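Local atomic coordinates of tyrosine-protein phosphatase non-receptor type 18 (Homo sapiens, PDB entry 2OC3), a protein that removes phosphate from phosphotyrosine in proteins, including autophosphorylated tyrosine kinases, through the catalytic domain that makes up this chain. Residues Q74-L79 / S88-G93; V130-C135 / E227-H232. One frame throughout, in Å; residues are numbered along the deposited sequence.

Contact 2 (130-135 / 227-232) is core and contact 1 (74-79 / 88-93) is peripheral: their centres lie about 5 and 15 Å from that of the chain, and all nine touching residues of contact 2 are buried against five of nine in contact 1. The two hold different elements of one phosphatase domain and do not touch, nearest atoms being about 8 Å apart. Strand 103-108, which neighbours strand 229-232 in the main sheet, also receives Val77 and Ile91 of contact 1. Chemistry follows place: contact 1 combines a salt bridge, a bridging water and two direct backbone bonds, whereas contact 2 relies on regular parallel pairing, aliphatic packing and a buried histidine.

Contact 1. Residues Q74-L79 / S88-G93; sequences QTRVIL and SDYING
Arg76 forms a salt bridge with Asp89 across the two segments. Its CB sits 3.8 Å from Gly93 O; a first turn that puts CG between the backbone N and the carbonyl carbon (chi1 72°), then an extended run from CG to NE, carry the guanidinium to Asp89. At the tip, NH2 bonds Asp89 OD1 at 3.0 Å. That oxygen lies in the guanidinium plane, while NH2 stands well above the carboxylate plane; the two planes are 57° apart. NH1 adds only weak bonds to OD1 and OD2 of Asp89. NH2 also donates to a water that donates a hydrogen bond to Val77 O and accepts from Ile91 N, so the water bridges the two backbones. A leucine in place of Arg76 would probably leave the Asp89 carboxylate without its cationic mate across the contact and this water with one donor fewer.

Residues 76-78 and 90-91 are short, weakly bonded strand pieces at the periphery of the phosphatase domain; the touching parts run roughly antiparallel, 140° apart end to end, joined by Val77 N to Gly93 O (3.1 Å) and Leu79 N to Asp89 O (2.9 Å). At Asn92, the centre of an inverse gamma turn, the second segment bends into strand 93-97 of the main sheet.

Apolar contacts add to these: Val77 CB meets Ile91 CG2 at 3.9 Å, the two side chains lying alongside one another. Leu79 CD1 reaches Ile91 CB, also at 3.9 Å, and both residues pack on Leu122 of helix 116-125. Ser88 OG accepts from Tyr90 N at 3.0 Å, an ST turn leading into the second strand.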
ATOM      1  N   GLN A  74      17.142   1.495   0.094  1.00  6.82           N
ATOM      2  CA  GLN A  74      17.236   2.420  -1.035  1.00  6.64           C
ATOM      3  C   GLN A  74      16.016   3.329  -1.214  1.00  7.77           C
ATOM      4  O   GLN A  74      16.109   4.402  -1.817  1.00  9.10           O
ATOM      5  CB  GLN A  74      17.481   1.640  -2.318  1.00  6.99           C
ATOM      6  CG  GLN A  74      18.855   0.988  -2.412  1.00  8.18           C
ATOM      7  CD  GLN A  74      19.109  -0.092  -1.420  1.00  7.00           C
ATOM      8  OE1 GLN A  74      18.237  -0.896  -1.063  1.00  7.93           O
ATOM      9  NE2 GLN A  74      20.404  -0.165  -0.967  1.00  8.64           N
ATOM     10  N   THR A  75      14.863   2.860  -0.749  1.00  6.28           N
ATOM     11  CA  THR A  75      13.579   3.516  -0.950  1.00  6.19           C
ATOM     12  C   THR A  75      12.840   3.628   0.409  1.00  7.68           C
ATOM     13  O   THR A  75      11.658   3.963   0.417  1.00  7.35           O
ATOM     14  CB  THR A  75      12.704   2.689  -1.907  1.00  6.80           C
ATOM     15  OG1 THR A  75      12.558   1.379  -1.353  1.00  7.59           O
ATOM     16  CG2 THR A  75      13.293   2.635  -3.328  1.00  8.78           C
ATOM     17  N   ARG A  76      13.480   3.346   1.546  1.00  7.08           N
ATOM     18  CA  ARG A  76      12.746   3.339   2.805  1.00  6.28           C
ATOM     19  C   ARG A  76      12.249   4.720   3.181  1.00  7.69           C
ATOM     20  O   ARG A  76      12.850   5.738   2.865  1.00  8.85           O
ATOM     21  CB  ARG A  76      13.549   2.747   3.977  1.00  8.44           C
ATOM     22  CG  ARG A  76      14.662   3.597   4.495  1.00 12.02           C
ATOM     23  CD  ARG A  76      15.344   2.906   5.665  1.00 12.11           C
ATOM     24  NE  ARG A  76      16.335   3.744   6.336  1.00 12.15           N
ATOM     25  CZ  ARG A  76      16.171   4.377   7.502  1.00 14.07           C
ATOM     26  NH1 ARG A  76      17.193   5.086   8.002  1.00 13.18           N
ATOM     27  NH2 ARG A  76      15.035   4.321   8.197  1.00 10.08           N
ATOM     28  N   VAL A  77      11.144   4.755   3.917  1.00  7.71           N
ATOM     29  CA  VAL A  77      10.593   6.001   4.449  1.00  8.47           C
ATOM     30  C   VAL A  77      11.424   6.402   5.649  1.00  9.97           C
ATOM     31  O   VAL A  77      11.512   5.673   6.617  1.00 11.56           O
ATOM     32  CB  VAL A  77       9.122   5.766   4.879  1.00  8.42           C
ATOM     33  CG1 VAL A  77       8.605   7.020   5.610  1.00 12.89           C
ATOM     34  CG2 VAL A  77       8.253   5.460   3.693  1.00 10.26           C
ATOM     35  N   ILE A  78      12.017   7.589   5.602  1.00  9.26           N
ATOM     36  CA  ILE A  78      12.808   8.123   6.695  1.00  9.80           C
ATOM     37  C   ILE A  78      11.948   9.143   7.422  1.00 11.83           C
ATOM     38  O   ILE A  78      11.561  10.163   6.853  1.00 13.75           O
ATOM     39  CB  ILE A  78      14.094   8.812   6.179  1.00 14.85           C
ATOM     40  CG1 ILE A  78      14.887   7.879   5.288  1.00 19.41           C
ATOM     41  CG2 ILE A  78      14.953   9.297   7.351  1.00 17.27           C
ATOM     42  CD1 ILE A  78      15.606   6.867   6.033  1.00 24.40           C
ATOM     43  N   LEU A  79      11.602   8.837   8.651  1.00 10.97           N
ATOM     44  CA  LEU A  79      10.771   9.751   9.457  1.00  7.31           C
ATOM     45  C   LEU A  79      11.667  10.824  10.089  1.00 12.32           C
ATOM     46  O   LEU A  79      12.787  10.535  10.572  1.00 13.94           O
ATOM     47  CB  LEU A  79      10.014   8.982  10.536  1.00  9.03           C
ATOM     48  CG  LEU A  79       9.024   7.929   9.985  1.00  7.27           C
ATOM     49  CD1 LEU A  79       8.392   7.108  11.121  1.00  8.76           C
ATOM     50  CD2 LEU A  79       7.960   8.583   9.068  1.00 12.12           C
ATOM     51  N   SER A  88      12.868   7.850  16.643  1.00 13.71           N
ATOM     52  CA  SER A  88      13.646   7.168  15.603  1.00 11.30           C
ATOM     53  C   SER A  88      13.155   7.482  14.182  1.00  9.74           C
ATOM     54  O   SER A  88      11.972   7.783  13.958  1.00 11.51           O
ATOM     55  CB  SER A  88      13.495   5.663  15.824  1.00 17.14           C
ATOM     56  OG  SER A  88      13.824   4.858  14.703  1.00 15.41           O
ATOM     57  N   ASP A  89      14.051   7.391  13.213  1.00  9.47           N
ATOM     58  CA  ASP A  89      13.674   7.573  11.810  1.00  9.05           C
ATOM     59  C   ASP A  89      13.020   6.365  11.130  1.00  8.58           C
ATOM     60  O   ASP A  89      12.603   6.467   9.992  1.00  8.97           O
ATOM     61  CB  ASP A  89      14.847   8.079  10.978  1.00  8.08           C
ATOM     62  CG  ASP A  89      15.905   7.033  10.660  1.00  9.92           C
ATOM     63  OD1 ASP A  89      15.673   5.817  10.749  1.00 12.17           O
ATOM     64  OD2 ASP A  89      17.048   7.442  10.267  1.00 11.83           O
ATOM     65  N   TYR A  90      12.893   5.272  11.862  1.00  8.45           N
ATOM     66  CA  TYR A  90      12.589   3.991  11.259  1.00  8.70           C
ATOM     67  C   TYR A  90      11.089   3.639  11.272  1.00  8.04           C
ATOM     68  O   TYR A  90      10.415   3.706  12.289  1.00  8.46           O
ATOM     69  CB  TYR A  90      13.365   2.848  11.908  1.00  7.51           C
ATOM     70  CG  TYR A  90      13.072   1.550  11.241  1.00  5.70           C
ATOM     71  CD1 TYR A  90      13.709   1.181  10.049  1.00  7.15           C
ATOM     72  CD2 TYR A  90      12.092   0.724  11.727  1.00  7.02           C
ATOM     73  CE1 TYR A  90      13.437  -0.000   9.400  1.00  9.24           C
ATOM     74  CE2 TYR A  90      11.823  -0.528  11.084  1.00  8.04           C
ATOM     75  CZ  TYR A  90      12.491  -0.867   9.919  1.00  7.42           C
ATOM     76  OH  TYR A  90      12.278  -2.034   9.213  1.00  8.72           O
ATOM     77  N   ILE A  91      10.620   3.240  10.090  1.00  7.71           N
ATOM     78  CA  ILE A  91       9.328   2.529   9.947  1.00  8.75           C
ATOM     79  C   ILE A  91       9.482   1.488   8.865  1.00  8.29           C
ATOM     80  O   ILE A  91      10.233   1.652   7.899  1.00  7.92           O
ATOM     81  CB  ILE A  91       8.136   3.497   9.645  1.00  9.43           C
ATOM     82  CG1 ILE A  91       6.798   2.731   9.775  1.00  9.56           C
ATOM     83  CG2 ILE A  91       8.268   4.136   8.292  1.00  9.47           C
ATOM     84  CD1 ILE A  91       5.573   3.619   9.945  1.00 10.23           C
ATOM     85  N   ASN A  92       8.791   0.367   9.029  1.00  6.54           N
ATOM     86  CA  ASN A  92       8.785  -0.638   7.985  1.00  6.34           C
ATOM     87  C   ASN A  92       7.873  -0.179   6.862  1.00  7.78           C
ATOM     88  O   ASN A  92       6.661  -0.429   6.866  1.00  7.89           O
ATOM     89  CB  ASN A  92       8.408  -2.025   8.514  1.00  6.96           C
ATOM     90  CG  ASN A  92       8.700  -3.114   7.518  1.00 10.69           C
ATOM     91  OD1 ASN A  92       8.404  -2.974   6.345  1.00  9.82           O
ATOM     92  ND2 ASN A  92       9.268  -4.227   8.000  1.00  9.85           N
ATOM     93  N   GLY A  93       8.454   0.566   5.924  1.00  7.07           N
ATOM     94  CA  GLY A  93       7.716   1.110   4.796  1.00  6.86           C
ATOM     95  C   GLY A  93       8.668   1.642   3.755  1.00  7.92           C
ATOM     96  O   GLY A  93       9.817   1.999   4.045  1.00  7.84           O
TER
HETATM   97  O   HOH W   1      12.412   3.348   7.504  1.00  8.08           O

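Contact 2. Residues V130-C135 / E227-H232; sequences VILMAC and EPLCVH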
ATOM      1  N   VAL A 130      -5.327  10.031   2.069  1.00  6.93           N
ATOM      2  CA  VAL A 130      -6.076   8.752   1.925  1.00  8.82           C
ATOM      3  C   VAL A 130      -5.169   7.578   2.295  1.00  7.29           C
ATOM      4  O   VAL A 130      -4.019   7.487   1.833  1.00  7.15           O
ATOM      5  CB  VAL A 130      -6.571   8.557   0.502  1.00  8.44           C
ATOM      6  CG1 VAL A 130      -7.505   7.368   0.409  1.00  9.82           C
ATOM      7  CG2 VAL A 130      -7.316   9.775  -0.001  1.00  8.88           C
ATOM      8  N   ILE A 131      -5.687   6.723   3.166  1.00  5.71           N
ATOM      9  CA  ILE A 131      -5.095   5.440   3.517  1.00  5.35           C
ATOM     10  C   ILE A 131      -5.917   4.309   2.898  1.00  7.39           C
ATOM     11  O   ILE A 131      -7.183   4.341   2.991  1.00  7.16           O
ATOM     12  CB  ILE A 131      -5.091   5.240   5.022  1.00  5.24           C
ATOM     13  CG1 ILE A 131      -4.330   6.355   5.747  1.00  4.98           C
ATOM     14  CG2 ILE A 131      -4.511   3.846   5.438  1.00  8.25           C
ATOM     15  CD1 ILE A 131      -4.589   6.360   7.247  1.00  7.17           C
ATOM     16  N   LEU A 132      -5.271   3.349   2.252  1.00  7.28           N
ATOM     17  CA  LEU A 132      -5.935   2.159   1.763  1.00  6.88           C
ATOM     18  C   LEU A 132      -5.402   0.993   2.564  1.00  8.12           C
ATOM     19  O   LEU A 132      -4.209   0.735   2.504  1.00  6.55           O
ATOM     20  CB  LEU A 132      -5.650   1.934   0.284  1.00  7.09           C
ATOM     21  CG  LEU A 132      -6.201   2.955  -0.731  1.00  7.56           C
ATOM     22  CD1 LEU A 132      -5.359   4.180  -0.881  1.00 11.14           C
ATOM     23  CD2 LEU A 132      -6.396   2.302  -2.109  1.00 12.09           C
ATOM     24  N   MET A 133      -6.285   0.254   3.223  1.00  7.21           N
ATOM     25  CA  MET A 133      -5.954  -0.877   4.093  1.00  5.99           C
ATOM     26  C   MET A 133      -6.545  -2.128   3.438  1.00  7.76           C
ATOM     27  O   MET A 133      -7.760  -2.189   3.186  1.00  8.35           O
ATOM     28  CB  MET A 133      -6.564  -0.701   5.496  1.00  5.99           C
ATOM     29  CG  MET A 133      -6.459  -1.935   6.350  1.00 10.31           C
ATOM     30  SD  MET A 133      -6.910  -1.514   8.036  1.00  8.22           S
ATOM     31  CE  MET A 133      -6.766  -3.098   8.878  1.00  8.02           C
ATOM     32  N   ALA A 134      -5.706  -3.120   3.116  1.00  6.51           N
ATOM     33  CA  ALA A 134      -6.173  -4.302   2.407  1.00  6.22           C
ATOM     34  C   ALA A 134      -6.081  -5.528   3.259  1.00  8.76           C
ATOM     35  O   ALA A 134      -5.629  -6.573   2.766  1.00 10.16           O
ATOM     36  CB  ALA A 134      -5.338  -4.545   1.119  1.00  9.86           C
ATOM     37  N   CYS A 135      -6.463  -5.417   4.519  1.00  8.52           N
ATOM     38  CA  CYS A 135      -6.546  -6.570   5.400  1.00  7.16           C
ATOM     39  C   CYS A 135      -7.528  -6.224   6.509  1.00  9.14           C
ATOM     40  O   CYS A 135      -8.002  -5.102   6.628  1.00  7.42           O
ATOM     41  CB  CYS A 135      -5.172  -6.946   5.972  1.00  9.17           C
ATOM     42  SG  CYS A 135      -4.483  -5.852   7.187  1.00 11.99           S
ATOM     43  N   GLU A 227       0.729  14.616  -2.665  1.00 15.98           N
ATOM     44  CA  GLU A 227       0.888  13.807  -1.447  1.00 13.00           C
ATOM     45  C   GLU A 227       0.661  12.324  -1.764  1.00 12.34           C
ATOM     46  O   GLU A 227      -0.217  11.984  -2.541  1.00 12.57           O
ATOM     47  CB  GLU A 227      -0.045  14.271  -0.316  1.00 15.18           C
ATOM     48  CG  GLU A 227       0.149  15.739   0.088  1.00 20.71           C
ATOM     49  CD  GLU A 227      -0.696  16.739  -0.724  1.00 29.69           C
ATOM     50  OE1 GLU A 227      -1.433  16.355  -1.668  1.00 21.92           O
ATOM     51  OE2 GLU A 227      -0.603  17.945  -0.401  1.00 42.67           O
ATOM     52  N   PRO A 228       1.474  11.461  -1.173  1.00 10.05           N
ATOM     53  CA  PRO A 228       1.381  10.047  -1.498  1.00  8.24           C
ATOM     54  C   PRO A 228       0.126   9.402  -0.872  1.00  9.23           C
ATOM     55  O   PRO A 228      -0.358   9.859   0.157  1.00 10.73           O
ATOM     56  CB  PRO A 228       2.649   9.482  -0.868  1.00 11.58           C
ATOM     57  CG  PRO A 228       2.895  10.322   0.288  1.00 13.43           C
ATOM     58  CD  PRO A 228       2.539  11.715  -0.198  1.00 12.19           C
ATOM     59  N   LEU A 229      -0.388   8.405  -1.561  1.00  8.01           N
ATOM     60  CA  LEU A 229      -1.373   7.495  -0.985  1.00  6.81           C
ATOM     61  C   LEU A 229      -0.624   6.602  -0.018  1.00  8.71           C
ATOM     62  O   LEU A 229       0.471   6.129  -0.331  1.00  9.11           O
ATOM     63  CB  LEU A 229      -2.038   6.643  -2.053  1.00 10.54           C
ATOM     64  CG  LEU A 229      -2.899   7.324  -3.115  1.00 10.60           C
ATOM     65  CD1 LEU A 229      -3.332   6.330  -4.153  1.00 15.32           C
ATOM     66  CD2 LEU A 229      -4.127   7.923  -2.483  1.00 11.06           C
ATOM     67  N   CYS A 230      -1.212   6.314   1.128  1.00  5.82           N
ATOM     68  CA  CYS A 230      -0.640   5.372   2.108  1.00  5.29           C
ATOM     69  C   CYS A 230      -1.377   4.046   1.936  1.00  8.56           C
ATOM     70  O   CYS A 230      -2.587   3.979   2.128  1.00  8.66           O
ATOM     71  CB  CYS A 230      -0.825   5.893   3.505  1.00  6.14           C
ATOM     72  SG  CYS A 230      -0.118   4.737   4.738  1.00 11.58           S
ATOM     73  N   VAL A 231      -0.664   3.006   1.528  1.00  7.22           N
ATOM     74  CA  VAL A 231      -1.258   1.703   1.190  1.00  7.54           C
ATOM     75  C   VAL A 231      -0.636   0.659   2.088  1.00  5.92           C
ATOM     76  O   VAL A 231       0.590   0.602   2.214  1.00  5.95           O
ATOM     77  CB  VAL A 231      -1.069   1.345  -0.296  1.00  7.08           C
ATOM     78  CG1 VAL A 231      -1.860   0.076  -0.648  1.00  8.72           C
ATOM     79  CG2 VAL A 231      -1.486   2.534  -1.247  1.00  9.34           C
ATOM     80  N   HIS A 232      -1.441  -0.183   2.703  1.00  6.45           N
ATOM     81  CA  HIS A 232      -0.886  -1.218   3.557  1.00  8.44           C
ATOM     82  C   HIS A 232      -1.790  -2.424   3.620  1.00 10.10           C
ATOM     83  O   HIS A 232      -2.961  -2.332   3.322  1.00  8.33           O
ATOM     84  CB  HIS A 232      -0.596  -0.727   4.978  1.00  8.40           C
ATOM     85  CG  HIS A 232      -1.814  -0.579   5.841  1.00  7.62           C
ATOM     86  ND1 HIS A 232      -2.300  -1.592   6.659  1.00  7.99           N
ATOM     87  CD2 HIS A 232      -2.606   0.497   6.066  1.00  7.79           C
ATOM     88  CE1 HIS A 232      -3.358  -1.141   7.315  1.00  7.39           C
ATOM     89  NE2 HIS A 232      -3.552   0.135   6.995  1.00  7.53           N
TER
HETATM   90  O   HOH W   2      -2.988  10.698   0.283  1.00  9.81           O
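Val130 opens the pairing with its carbonyl oxygen, which takes Cys230 N at 3.1 Å and 174°, while its CB packs on Leu229 CD2. A water accepts from Val130 N and donates to Pro228 O, extending the link beyond the paired strands. Ile131, in register with Cys230, sends CG2, anti to its own N, to the edge of the His232 ring, 3.9 Å from CD2. Leu132 is gripped from both ends: its N donates to Cys230 O at 2.8 Å and its O accepts from His232 N at 2.9 Å. On the face it shares with Val231, Leu132 CD1 packs against Val231 CG2 and Leu229 CD2. Axes 4.7 Å apart at 15°, with parallel pairs Ile131-Cys230, Leu132-Val231 and Met133-His232, identify two neighbouring strands in the central sheet of the phosphatase fold.

Met133 lays its CA over one face of the His232 imidazole, a CH-pi contact 4.1 Å from the centroid, and its CG comes to 3.3 Å from CE1; SD approaches obliquely. Ala134 N finishes the series on His232 O. Its own O accepts from Arg239, a likely substrate-binding residue.

His232 NE2 bonds Tyr148 OH, so a hydrogen bond and apolar contacts together restrain the buried ring. Backbone bonding runs right up to His232, whose next residue is the predicted nucleophile Cys233, which is consistent with a fixed starting point for the phosphate-binding loop that follows.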